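Local coordinates for succinate dehydrogenase subunit A (Mycolicibacterium smegmatis, PDB 7D6V), which probably oxidises succinate to fumarate on its FAD, as the flavoprotein subunit of a respiratory complex that passes the electrons on toward quinone, at residues Gly210-Ser222 and His485-Gly497. Residues are numbered along the deposited sequence; the frame is centred on the assembly and turned at random.
With FAD (flavin-adenine dinucleotide), chain D.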
# COMPACT_ATOMS: atom_id res chain seq x y z
N GLY A 210 1.05 -13.56 -13.85
CA GLY A 210 1.70 -12.28 -14.04
C GLY A 210 2.69 -12.26 -15.19
O GLY A 210 2.52 -12.95 -16.20
N GLY A 211 3.74 -11.46 -15.03
CA GLY A 211 4.63 -11.10 -16.11
C GLY A 211 6.01 -11.73 -16.01
O GLY A 211 6.24 -12.68 -15.26
N ILE A 212 6.94 -11.17 -16.79
CA ILE A 212 8.26 -11.76 -17.00
C ILE A 212 9.37 -10.73 -16.78
O ILE A 212 10.47 -10.88 -17.32
CB ILE A 212 8.37 -12.36 -18.41
CG1 ILE A 212 8.22 -11.26 -19.46
CG2 ILE A 212 7.31 -13.43 -18.62
CD1 ILE A 212 8.99 -11.53 -20.73
N GLY A 213 9.10 -9.70 -15.99
CA GLY A 213 9.96 -8.53 -15.98
C GLY A 213 11.30 -8.71 -15.30
O GLY A 213 12.18 -7.86 -15.47
N LYS A 214 11.49 -9.78 -14.53
CA LYS A 214 12.76 -9.98 -13.84
C LYS A 214 13.85 -10.53 -14.75
O LYS A 214 14.97 -10.72 -14.28
CB LYS A 214 12.58 -10.91 -12.64
CG LYS A 214 11.80 -10.29 -11.50
CD LYS A 214 12.19 -8.83 -11.31
CE LYS A 214 13.17 -8.66 -10.16
NZ LYS A 214 13.25 -7.24 -9.72
N SER A 215 13.55 -10.79 -16.02
CA SER A 215 14.57 -11.18 -16.97
C SER A 215 15.36 -10.00 -17.51
O SER A 215 16.33 -10.20 -18.24
CB SER A 215 13.94 -11.95 -18.13
OG SER A 215 13.17 -13.04 -17.66
N PHE A 216 14.95 -8.77 -17.19
CA PHE A 216 15.55 -7.57 -17.73
C PHE A 216 16.21 -6.77 -16.61
O PHE A 216 15.73 -6.75 -15.47
CB PHE A 216 14.51 -6.70 -18.44
CG PHE A 216 14.06 -7.27 -19.75
CD1 PHE A 216 13.11 -8.28 -19.80
CD2 PHE A 216 14.59 -6.80 -20.94
CE1 PHE A 216 12.70 -8.80 -21.00
CE2 PHE A 216 14.18 -7.33 -22.14
CZ PHE A 216 13.24 -8.33 -22.17
N LYS A 217 17.32 -6.12 -16.95
CA LYS A 217 18.09 -5.39 -15.94
C LYS A 217 17.30 -4.21 -15.38
O LYS A 217 17.29 -3.99 -14.17
CB LYS A 217 19.41 -4.90 -16.54
CG LYS A 217 20.35 -4.28 -15.53
CD LYS A 217 21.65 -3.88 -16.18
CE LYS A 217 22.59 -3.23 -15.19
NZ LYS A 217 23.93 -2.98 -15.78
N VAL A 218 16.62 -3.46 -16.24
CA VAL A 218 15.81 -2.32 -15.83
C VAL A 218 14.35 -2.68 -16.06
O VAL A 218 13.94 -2.95 -17.19
CB VAL A 218 16.20 -1.04 -16.60
CG1 VAL A 218 15.57 0.17 -15.94
CG2 VAL A 218 17.70 -0.90 -16.66
N SER A 219 13.57 -2.67 -14.98
CA SER A 219 12.18 -3.08 -15.05
C SER A 219 11.44 -2.52 -13.85
O SER A 219 12.04 -2.27 -12.80
CB SER A 219 12.05 -4.60 -15.10
OG SER A 219 10.71 -4.99 -15.34
N SER A 220 10.14 -2.33 -14.02
CA SER A 220 9.26 -1.86 -12.95
C SER A 220 8.56 -3.00 -12.23
O SER A 220 7.68 -2.74 -11.40
CB SER A 220 8.23 -0.89 -13.51
OG SER A 220 7.42 -1.52 -14.48
N ASN A 221 8.93 -4.24 -12.51
CA ASN A 221 8.16 -5.39 -12.06
C ASN A 221 8.68 -5.93 -10.73
O ASN A 221 9.80 -5.65 -10.30
CB ASN A 221 8.19 -6.49 -13.13
CG ASN A 221 7.48 -6.08 -14.40
OD1 ASN A 221 7.49 -6.80 -15.40
ND2 ASN A 221 6.85 -4.91 -14.38
N SER A 222 7.83 -6.71 -10.07
CA SER A 222 8.06 -7.19 -8.72
C SER A 222 9.08 -8.32 -8.68
O SER A 222 9.53 -8.82 -9.71
CB SER A 222 6.74 -7.65 -8.09
OG SER A 222 5.72 -6.70 -8.27
N HIS A 485 21.87 -14.88 -12.85
CA HIS A 485 20.71 -14.01 -13.04
C HIS A 485 21.12 -12.64 -13.55
O HIS A 485 20.48 -12.09 -14.45
CB HIS A 485 19.94 -13.89 -11.73
CG HIS A 485 18.68 -13.08 -11.84
ND1 HIS A 485 18.18 -12.34 -10.80
CD2 HIS A 485 17.83 -12.91 -12.87
CE1 HIS A 485 17.07 -11.74 -11.18
NE2 HIS A 485 16.83 -12.07 -12.44
N ALA A 486 22.19 -12.07 -12.98
CA ALA A 486 22.66 -10.77 -13.43
C ALA A 486 23.14 -10.82 -14.87
O ALA A 486 22.88 -9.89 -15.65
CB ALA A 486 23.78 -10.27 -12.51
N GLU A 487 23.84 -11.89 -15.25
CA GLU A 487 24.30 -12.01 -16.64
C GLU A 487 23.12 -12.12 -17.60
O GLU A 487 23.12 -11.49 -18.66
CB GLU A 487 25.23 -13.21 -16.78
CG GLU A 487 26.52 -13.07 -16.00
CD GLU A 487 27.54 -14.12 -16.37
OE1 GLU A 487 27.30 -14.87 -17.33
OE2 GLU A 487 28.59 -14.19 -15.69
N LEU A 488 22.10 -12.90 -17.23
CA LEU A 488 20.91 -12.98 -18.07
C LEU A 488 20.23 -11.63 -18.20
O LEU A 488 19.81 -11.24 -19.30
CB LEU A 488 19.92 -14.00 -17.49
CG LEU A 488 18.53 -13.97 -18.12
CD1 LEU A 488 18.56 -14.57 -19.51
CD2 LEU A 488 17.52 -14.69 -17.25
N GLN A 489 20.11 -10.89 -17.09
CA GLN A 489 19.46 -9.60 -17.13
C GLN A 489 20.21 -8.63 -18.04
O GLN A 489 19.60 -7.92 -18.84
CB GLN A 489 19.34 -9.03 -15.72
CG GLN A 489 18.25 -9.68 -14.90
CD GLN A 489 18.00 -8.95 -13.60
OE1 GLN A 489 18.93 -8.67 -12.85
NE2 GLN A 489 16.74 -8.64 -13.33
N GLN A 490 21.54 -8.60 -17.92
CA GLN A 490 22.33 -7.72 -18.78
C GLN A 490 22.18 -8.09 -20.24
O GLN A 490 22.01 -7.22 -21.10
CB GLN A 490 23.80 -7.76 -18.36
CG GLN A 490 24.68 -6.76 -19.08
CD GLN A 490 24.33 -5.32 -18.73
OE1 GLN A 490 24.73 -4.81 -17.68
NE2 GLN A 490 23.59 -4.66 -19.61
N SER A 491 22.24 -9.39 -20.56
CA SER A 491 22.14 -9.81 -21.95
C SER A 491 20.78 -9.46 -22.54
O SER A 491 20.70 -8.96 -23.67
CB SER A 491 22.41 -11.31 -22.06
OG SER A 491 23.70 -11.62 -21.58
N MET A 492 19.70 -9.70 -21.79
CA MET A 492 18.38 -9.38 -22.30
C MET A 492 18.18 -7.88 -22.45
O MET A 492 17.59 -7.42 -23.43
CB MET A 492 17.29 -9.97 -21.41
CG MET A 492 17.30 -11.49 -21.36
SD MET A 492 16.96 -12.20 -22.97
CE MET A 492 15.22 -11.84 -23.15
N ASN A 493 18.68 -7.09 -21.50
CA ASN A 493 18.55 -5.64 -21.61
C ASN A 493 19.32 -5.11 -22.81
O ASN A 493 18.83 -4.23 -23.53
CB ASN A 493 19.03 -4.97 -20.33
CG ASN A 493 18.33 -3.65 -20.07
OD1 ASN A 493 17.15 -3.61 -19.74
ND2 ASN A 493 19.07 -2.56 -20.22
N ASP A 494 20.52 -5.63 -23.05
CA ASP A 494 21.35 -5.11 -24.14
C ASP A 494 20.81 -5.52 -25.50
O ASP A 494 20.67 -4.69 -26.40
CB ASP A 494 22.79 -5.59 -23.97
CG ASP A 494 23.47 -4.98 -22.77
OD1 ASP A 494 22.78 -4.37 -21.94
OD2 ASP A 494 24.71 -5.12 -22.66
N LEU A 495 20.49 -6.81 -25.67
CA LEU A 495 20.26 -7.34 -27.01
C LEU A 495 18.80 -7.54 -27.36
O LEU A 495 18.48 -7.75 -28.53
CB LEU A 495 21.03 -8.65 -27.18
CG LEU A 495 22.49 -8.59 -26.73
CD1 LEU A 495 23.15 -9.94 -26.79
CD2 LEU A 495 23.27 -7.59 -27.56
N VAL A 496 17.89 -7.50 -26.39
CA VAL A 496 16.45 -7.54 -26.65
C VAL A 496 15.86 -6.35 -25.90
O VAL A 496 15.45 -6.46 -24.74
CB VAL A 496 15.81 -8.85 -26.20
CG1 VAL A 496 14.31 -8.82 -26.40
CG2 VAL A 496 16.42 -10.03 -26.94
N GLY A 497 15.78 -5.20 -26.57
CA GLY A 497 15.35 -3.97 -25.94
C GLY A 497 14.23 -3.33 -26.73
O GLY A 497 13.42 -4.01 -27.36
PA FAD D . -0.35 -10.23 -10.37
O1A FAD D . -1.44 -9.86 -9.44
O2A FAD D . 0.68 -9.23 -10.71
O5B FAD D . 0.42 -11.47 -9.73
C5B FAD D . 0.22 -12.82 -10.11
C4B FAD D . 0.18 -13.71 -8.89
O4B FAD D . 0.70 -15.00 -9.20
C3B FAD D . 1.03 -13.21 -7.74
O3B FAD D . 0.26 -13.38 -6.55
C2B FAD D . 2.20 -14.16 -7.68
O2B FAD D . 2.72 -14.32 -6.37
C1B FAD D . 1.58 -15.43 -8.17
N9A FAD D . 2.59 -16.35 -8.71
C8A FAD D . 3.45 -16.09 -9.70
N7A FAD D . 4.24 -17.16 -9.94
C5A FAD D . 3.88 -18.12 -9.08
C6A FAD D . 4.30 -19.50 -8.78
N6A FAD D . 5.29 -20.09 -9.47
N1A FAD D . 3.67 -20.15 -7.80
C2A FAD D . 2.67 -19.59 -7.10
N3A FAD D . 2.24 -18.35 -7.32
C4A FAD D . 2.80 -17.58 -8.27
N1 FAD D . -2.12 -1.60 -15.52
C2 FAD D . -3.09 -0.67 -15.67
O2 FAD D . -4.09 -0.97 -16.33
N3 FAD D . -3.03 0.55 -15.14
C4 FAD D . -1.99 0.95 -14.42
O4 FAD D . -1.95 2.09 -13.94
C4X FAD D . -0.87 0.01 -14.21
N5 FAD D . 0.21 0.35 -13.50
C5X FAD D . 1.21 -0.53 -13.32
C6 FAD D . 2.32 -0.17 -12.57
C7 FAD D . 3.35 -1.07 -12.39
C7M FAD D . 4.56 -0.68 -11.59
C8 FAD D . 3.27 -2.41 -12.98
C8M FAD D . 4.39 -3.39 -12.78
C9 FAD D . 2.16 -2.79 -13.72
C9A FAD D . 1.13 -1.89 -13.91
N10 FAD D . 0.01 -2.26 -14.66
C10 FAD D . -1.01 -1.32 -14.82
C1' FAD D . -0.09 -3.60 -15.24
C2' FAD D . -1.05 -4.44 -14.41
O2' FAD D . -0.91 -4.11 -13.03
C3' FAD D . -0.79 -5.92 -14.54
O3' FAD D . -1.06 -6.31 -15.88
C4' FAD D . -1.69 -6.72 -13.62
O4' FAD D . -1.44 -6.35 -12.27
C5' FAD D . -1.49 -8.21 -13.74
O5' FAD D . -2.22 -8.83 -12.70
P FAD D . -2.29 -10.41 -12.50
O1P FAD D . -3.43 -10.69 -11.59
O2P FAD D . -2.26 -11.08 -13.83
O3P FAD D . -0.91 -10.80 -11.77
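The backbone oxygen of K214 is gripped by two side chains one turn apart on helix 481-495. H485 NE2 donates to K214 O over 2.9 Å in a fairly straight bond (161°), with the oxygen lying at the edge of the imidazole, near its plane. Q489 NE2 reaches K214 O, also at 2.9 Å, from the opposite face of the carbonyl plane and at a more bent angle. Histidine and glutamine suit these places because each carries an N-H on a side chain long enough to reach the 3-10 turn 213-215. The ring is swung there by a CG anti to the backbone N of H485 (chi1 -177°).

Next along the loop, S215 O meets the helix backbone through a nearly linear C-H...O contact with Q489 CA, 3.4 Å away. M492 CB lies over one face of the F216 ring, 4.3 Å from its centroid, a CH-pi contact, while V496 O sits at the ring edge, where the polarised C-H bonds of phenylalanine can face an oxygen. Farther along the loop K217, partly exposed and fully extended, runs alongside Q490 and ends in a 2.8 Å hydrogen bond from NZ to Q490 OE1; its CB packs against N493 CB.

The contact joins a loop of the FAD-binding family region, whose G210, S220 and N221 line the flavin nucleotide pocket, to a helix of the fumarate reductase C-terminal one. Between these two segments the polar links are hydrogen bonds to backbone carbonyl or side-chain amide oxygens, with no salt bridge among them.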